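Local coordinates for diaminopimelate decarboxylase (Phaeodactylum tricornutum, PDB 7JPJ), which probably catalyses the pyridoxal 5'-phosphate-dependent decarboxylation of diaminopimelate in lysine biosynthesis, working as a dimer, at residues A[96-110]-A[116-130]. Residues are numbered along the deposited sequence; the frame is centred on the assembly and turned at random.
Sequences AENISLSTQELPEDF and MGVKLNACSVSQLER
The side-chain amide of Gln127, at the start of helix 125-134, reaches across to the backbone carbonyl of Thr103, just beyond strand 99-101, and ties that loop to the helix. The arrangement is a worked example of how a beta-alpha-beta unit, here part of the TIM-type barrel of the pyridoxal-binding domain, is joined beyond its strands. NE2 donates to Thr103 O at 3.2 Å; the acceptor lies close to the amide plane of Gln127, whereas NE2 sits above the carbonyl plane of Thr103. NE2 also donates to a water that bridges Gln104 O and Leu106 N. OE1 meanwhile accepts from Cys123 N at 2.9 Å, so bonds at both ends fix the rotation of the amide. A leucine in its place would probably leave Thr103 O and Cys123 N without these partners and the bridging water less firmly held. Thr103 OG1 accepts from Glu105 N in an ST turn and is also hydrogen-bonded to Ser81 O, while Lys311 of the second subunit bonds to Gln104 OE1, and Gln296 of that subunit to Gln104 O.

Between the parallel strands 99-101 and 119-122, Leu101 N donates to Lys119 O at 2.9 Å and Asn121 N to Leu101 O at 3.0 Å. Leu101 and Leu120 run side by side on one face of the sheet; with CG anti to the backbone N (chi1 173°), Leu120 brings CD1 to 3.9 Å from Leu101 CD2, and Leu106 crosses it at about a right angle. Leu106 CD2 lies over one face of the Arg130 guanidinium, offset toward its rim. At the opposite end of the strands, the side chain of Lys119 bends at its last torsion (chi4 66°), setting NZ 2.8 Å from Glu97 O in a weak hydrogen bond.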
loop_
_atom_site.group_PDB
_atom_site.type_symbol
_atom_site.label_atom_id
_atom_site.label_comp_id
_atom_site.label_asym_id
_atom_site.label_seq_id
_atom_site.Cartn_x
_atom_site.Cartn_y
_atom_site.Cartn_z
ATOM N N ALA A 96 22.314 -13.656 -15.783
ATOM C CA ALA A 96 21.451 -12.815 -16.607
ATOM C C ALA A 96 20.546 -13.647 -17.507
ATOM O O ALA A 96 19.369 -13.313 -17.693
ATOM C CB ALA A 96 22.299 -11.854 -17.437
ATOM N N GLU A 97 21.072 -14.738 -18.069
ATOM C CA GLU A 97 20.301 -15.556 -19.000
ATOM C C GLU A 97 19.083 -16.200 -18.347
ATOM O O GLU A 97 18.150 -16.593 -19.057
ATOM C CB GLU A 97 21.183 -16.648 -19.616
ATOM C CG GLU A 97 22.629 -16.248 -19.868
ATOM C CD GLU A 97 23.477 -16.269 -18.605
ATOM O OE1 GLU A 97 24.088 -15.223 -18.281
ATOM O OE2 GLU A 97 23.521 -17.326 -17.934
ATOM N N ASN A 98 19.072 -16.328 -17.023
ATOM C CA ASN A 98 17.937 -16.902 -16.314
ATOM C C ASN A 98 16.854 -15.877 -16.010
ATOM O O ASN A 98 15.844 -16.232 -15.392
ATOM C CB ASN A 98 18.397 -17.560 -15.009
ATOM C CG ASN A 98 19.264 -18.782 -15.242
ATOM O OD1 ASN A 98 19.859 -18.948 -16.309
ATOM N ND2 ASN A 98 19.335 -19.651 -14.241
ATOM N N ILE A 99 17.032 -14.627 -16.425
ATOM C CA ILE A 99 16.076 -13.559 -16.165
ATOM C C ILE A 99 15.393 -13.188 -17.472
ATOM O O ILE A 99 16.056 -13.042 -18.506
ATOM C CB ILE A 99 16.759 -12.331 -15.537
ATOM C CG1 ILE A 99 17.617 -12.748 -14.340
ATOM C CG2 ILE A 99 15.722 -11.298 -15.124
ATOM C CD1 ILE A 99 18.405 -11.609 -13.726
ATOM N N SER A 100 14.072 -13.044 -17.426
ATOM C CA SER A 100 13.299 -12.468 -18.516
ATOM C C SER A 100 12.585 -11.225 -18.001
ATOM O O SER A 100 12.110 -11.201 -16.861
ATOM C CB SER A 100 12.289 -13.473 -19.087
ATOM O OG SER A 100 11.204 -13.674 -18.201
ATOM N N LEU A 101 12.517 -10.191 -18.837
ATOM C CA LEU A 101 11.991 -8.887 -18.438
ATOM C C LEU A 101 10.668 -8.624 -19.150
ATOM O O LEU A 101 10.630 -8.483 -20.377
ATOM C CB LEU A 101 13.000 -7.781 -18.743
ATOM C CG LEU A 101 12.515 -6.338 -18.603
ATOM C CD1 LEU A 101 12.056 -6.048 -17.180
ATOM C CD2 LEU A 101 13.604 -5.366 -19.027
ATOM N N SER A 102 9.588 -8.558 -18.374
ATOM C CA SER A 102 8.270 -8.156 -18.855
ATOM C C SER A 102 7.801 -7.009 -17.970
ATOM O O SER A 102 7.433 -7.228 -16.811
ATOM C CB SER A 102 7.279 -9.319 -18.818
ATOM O OG SER A 102 7.917 -10.550 -19.116
ATOM N N THR A 103 7.816 -5.791 -18.509
ATOM C CA THR A 103 7.616 -4.601 -17.700
ATOM C C THR A 103 6.655 -3.647 -18.395
ATOM O O THR A 103 6.538 -3.639 -19.622
ATOM C CB THR A 103 8.956 -3.893 -17.420
ATOM O OG1 THR A 103 8.734 -2.733 -16.611
ATOM C CG2 THR A 103 9.633 -3.481 -18.721
ATOM N N GLN A 104 5.955 -2.849 -17.584
ATOM C CA GLN A 104 5.162 -1.741 -18.098
ATOM C C GLN A 104 6.019 -0.536 -18.454
ATOM O O GLN A 104 5.586 0.305 -19.247
ATOM C CB GLN A 104 4.107 -1.318 -17.071
ATOM C CG GLN A 104 2.949 -2.290 -16.909
ATOM C CD GLN A 104 1.916 -2.157 -18.011
ATOM O OE1 GLN A 104 2.122 -2.627 -19.127
ATOM N NE2 GLN A 104 0.797 -1.512 -17.703
ATOM N N GLU A 105 7.223 -0.443 -17.891
ATOM C CA GLU A 105 8.110 0.708 -18.061
ATOM C C GLU A 105 9.482 0.187 -18.477
ATOM O O GLU A 105 10.248 -0.301 -17.640
ATOM C CB GLU A 105 8.188 1.523 -16.773
ATOM C CG GLU A 105 9.242 2.615 -16.757
ATOM C CD GLU A 105 9.353 3.283 -15.398
ATOM O OE1 GLU A 105 8.463 3.055 -14.550
ATOM O OE2 GLU A 105 10.326 4.036 -15.174
ATOM N N LEU A 106 9.784 0.279 -19.763
ATOM C CA LEU A 106 11.086 -0.154 -20.260
ATOM C C LEU A 106 12.169 0.771 -19.718
ATOM O O LEU A 106 12.120 1.980 -19.973
ATOM C CB LEU A 106 11.098 -0.163 -21.786
ATOM C CG LEU A 106 12.211 -0.963 -22.467
ATOM C CD1 LEU A 106 12.229 -2.397 -21.970
ATOM C CD2 LEU A 106 12.053 -0.923 -23.979
ATOM N N PRO A 107 13.149 0.262 -18.973
ATOM C CA PRO A 107 14.152 1.150 -18.376
ATOM C C PRO A 107 15.047 1.779 -19.430
ATOM O O PRO A 107 15.252 1.232 -20.518
ATOM C CB PRO A 107 14.947 0.217 -17.458
ATOM C CG PRO A 107 14.799 -1.126 -18.085
ATOM C CD PRO A 107 13.412 -1.154 -18.669
ATOM N N GLU A 108 15.592 2.951 -19.090
ATOM C CA GLU A 108 16.460 3.658 -20.022
ATOM C C GLU A 108 17.754 2.902 -20.296
ATOM O O GLU A 108 18.434 3.206 -21.281
ATOM C CB GLU A 108 16.780 5.061 -19.497
ATOM C CG GLU A 108 17.190 6.053 -20.590
ATOM C CD GLU A 108 18.080 7.180 -20.077
ATOM O OE1 GLU A 108 19.307 6.967 -19.954
ATOM O OE2 GLU A 108 17.554 8.284 -19.807
ATOM N N ASP A 109 18.105 1.926 -19.456
ATOM C CA ASP A 109 19.312 1.127 -19.628
ATOM C C ASP A 109 18.993 -0.312 -20.032
ATOM O O ASP A 109 19.694 -1.248 -19.635
ATOM C CB ASP A 109 20.151 1.151 -18.350
ATOM C CG ASP A 109 19.459 0.463 -17.184
ATOM O OD1 ASP A 109 18.213 0.537 -17.106
ATOM O OD2 ASP A 109 20.160 -0.154 -16.350
ATOM N N PHE A 110 17.935 -0.502 -20.823
ATOM C CA PHE A 110 17.549 -1.854 -21.218
ATOM C C PHE A 110 18.617 -2.505 -22.092
ATOM O O PHE A 110 18.853 -3.715 -21.997
ATOM C CB PHE A 110 16.202 -1.826 -21.941
ATOM C CG PHE A 110 16.276 -1.298 -23.345
ATOM C CD1 PHE A 110 16.241 0.066 -23.584
ATOM C CD2 PHE A 110 16.385 -2.160 -24.426
ATOM C CE1 PHE A 110 16.313 0.560 -24.871
ATOM C CE2 PHE A 110 16.459 -1.668 -25.721
ATOM C CZ PHE A 110 16.422 -0.306 -25.941
ATOM N N MET A 116 24.032 -8.261 -21.392
ATOM C CA MET A 116 24.517 -9.236 -20.425
ATOM C C MET A 116 23.840 -10.594 -20.555
ATOM O O MET A 116 24.314 -11.561 -19.949
ATOM C CB MET A 116 24.330 -8.703 -19.003
ATOM C CG MET A 116 25.444 -7.786 -18.536
ATOM S SD MET A 116 25.065 -6.981 -16.965
ATOM C CE MET A 116 23.368 -6.479 -17.235
ATOM N N GLY A 117 22.755 -10.693 -21.319
ATOM C CA GLY A 117 22.093 -11.967 -21.523
ATOM C C GLY A 117 20.655 -11.998 -21.047
ATOM O O GLY A 117 20.031 -13.062 -21.008
ATOM N N VAL A 118 20.117 -10.842 -20.681
ATOM C CA VAL A 118 18.733 -10.753 -20.228
ATOM C C VAL A 118 17.810 -10.823 -21.436
ATOM O O VAL A 118 17.948 -10.043 -22.386
ATOM C CB VAL A 118 18.502 -9.462 -19.427
ATOM C CG1 VAL A 118 17.019 -9.262 -19.156
ATOM C CG2 VAL A 118 19.291 -9.498 -18.126
ATOM N N LYS A 119 16.865 -11.758 -21.402
ATOM C CA LYS A 119 15.887 -11.897 -22.472
ATOM C C LYS A 119 14.742 -10.917 -22.256
ATOM O O LYS A 119 14.173 -10.847 -21.163
ATOM C CB LYS A 119 15.360 -13.331 -22.525
ATOM C CG LYS A 119 16.453 -14.389 -22.613
ATOM C CD LYS A 119 15.864 -15.774 -22.796
ATOM C CE LYS A 119 16.948 -16.813 -23.039
ATOM N NZ LYS A 119 17.829 -17.001 -21.856
ATOM N N LEU A 120 14.407 -10.157 -23.295
ATOM C CA LEU A 120 13.370 -9.138 -23.210
ATOM C C LEU A 120 12.098 -9.618 -23.896
ATOM O O LEU A 120 12.142 -10.107 -25.030
ATOM C CB LEU A 120 13.836 -7.825 -23.842
ATOM C CG LEU A 120 12.745 -6.755 -23.945
ATOM C CD1 LEU A 120 12.301 -6.304 -22.560
ATOM C CD2 LEU A 120 13.207 -5.571 -24.777
ATOM N N ASN A 121 10.971 -9.476 -23.205
ATOM C CA ASN A 121 9.653 -9.681 -23.793
ATOM C C ASN A 121 9.051 -8.306 -24.055
ATOM O O ASN A 121 8.684 -7.594 -23.115
ATOM C CB ASN A 121 8.758 -10.509 -22.873
ATOM C CG ASN A 121 9.209 -11.954 -22.760
ATOM O OD1 ASN A 121 9.902 -12.473 -23.638
ATOM N ND2 ASN A 121 8.820 -12.612 -21.674
ATOM N N ALA A 122 8.970 -7.927 -25.328
ATOM C CA ALA A 122 8.398 -6.640 -25.704
ATOM C C ALA A 122 6.912 -6.619 -25.365
ATOM O O ALA A 122 6.155 -7.489 -25.808
ATOM C CB ALA A 122 8.619 -6.377 -27.190
ATOM N N CYS A 123 6.492 -5.626 -24.585
ATOM C CA CYS A 123 5.128 -5.566 -24.083
ATOM C C CYS A 123 4.281 -4.488 -24.746
ATOM O O CYS A 123 3.095 -4.370 -24.423
ATOM C CB CYS A 123 5.139 -5.357 -22.565
ATOM S SG CYS A 123 5.853 -6.754 -21.651
ATOM N N SER A 124 4.847 -3.704 -25.658
ATOM C CA SER A 124 4.076 -2.729 -26.418
ATOM C C SER A 124 4.808 -2.456 -27.723
ATOM O O SER A 124 5.968 -2.835 -27.898
ATOM C CB SER A 124 3.864 -1.431 -25.634
ATOM O OG SER A 124 5.086 -0.740 -25.443
ATOM N N VAL A 125 4.106 -1.794 -28.644
ATOM C CA VAL A 125 4.733 -1.400 -29.901
ATOM C C VAL A 125 5.932 -0.498 -29.634
ATOM O O VAL A 125 6.996 -0.656 -30.246
ATOM C CB VAL A 125 3.700 -0.726 -30.822
ATOM C CG1 VAL A 125 4.385 -0.050 -32.003
ATOM C CG2 VAL A 125 2.681 -1.750 -31.304
ATOM N N SER A 126 5.788 0.442 -28.692
ATOM C CA SER A 126 6.868 1.375 -28.380
ATOM C C SER A 126 8.126 0.646 -27.928
ATOM O O SER A 126 9.241 1.033 -28.298
ATOM C CB SER A 126 6.416 2.347 -27.292
ATOM O OG SER A 126 5.026 2.589 -27.382
ATOM N N GLN A 127 7.971 -0.401 -27.114
ATOM C CA GLN A 127 9.138 -1.123 -26.618
ATOM C C GLN A 127 9.817 -1.906 -27.730
ATOM O O GLN A 127 11.050 -1.951 -27.803
ATOM C CB GLN A 127 8.738 -2.058 -25.481
ATOM C CG GLN A 127 8.286 -1.348 -24.227
ATOM C CD GLN A 127 8.033 -2.305 -23.086
ATOM O OE1 GLN A 127 8.021 -3.522 -23.273
ATOM N NE2 GLN A 127 7.835 -1.762 -21.890
ATOM N N LEU A 128 9.027 -2.536 -28.599
ATOM C CA LEU A 128 9.599 -3.259 -29.726
ATOM C C LEU A 128 10.374 -2.320 -30.641
ATOM O O LEU A 128 11.476 -2.648 -31.094
ATOM C CB LEU A 128 8.492 -3.976 -30.498
ATOM C CG LEU A 128 8.912 -5.094 -31.451
ATOM C CD1 LEU A 128 9.696 -6.157 -30.704
ATOM C CD2 LEU A 128 7.692 -5.693 -32.125
ATOM N N GLU A 129 9.819 -1.138 -30.912
ATOM C CA GLU A 129 10.493 -0.199 -31.801
ATOM C C GLU A 129 11.786 0.319 -31.183
ATOM O O GLU A 129 12.796 0.464 -31.883
ATOM C CB GLU A 129 9.558 0.958 -32.149
ATOM C CG GLU A 129 8.438 0.579 -33.104
ATOM C CD GLU A 129 7.442 1.704 -33.304
ATOM O OE1 GLU A 129 7.395 2.616 -32.450
ATOM O OE2 GLU A 129 6.710 1.678 -34.316
ATOM N N ARG A 130 11.778 0.600 -29.877
ATOM C CA ARG A 130 13.007 1.017 -29.207
ATOM C C ARG A 130 14.049 -0.095 -29.236
ATOM O O ARG A 130 15.242 0.165 -29.436
ATOM C CB ARG A 130 12.704 1.439 -27.767
ATOM C CG ARG A 130 11.868 2.710 -27.649
ATOM C CD ARG A 130 11.564 3.043 -26.196
ATOM N NE ARG A 130 12.781 3.328 -25.442
ATOM C CZ ARG A 130 12.832 3.452 -24.119
ATOM N NH1 ARG A 130 11.728 3.317 -23.393
ATOM N NH2 ARG A 130 13.989 3.710 -23.523
HETATM O O HOH W 1 7.858 1.004 -21.326
#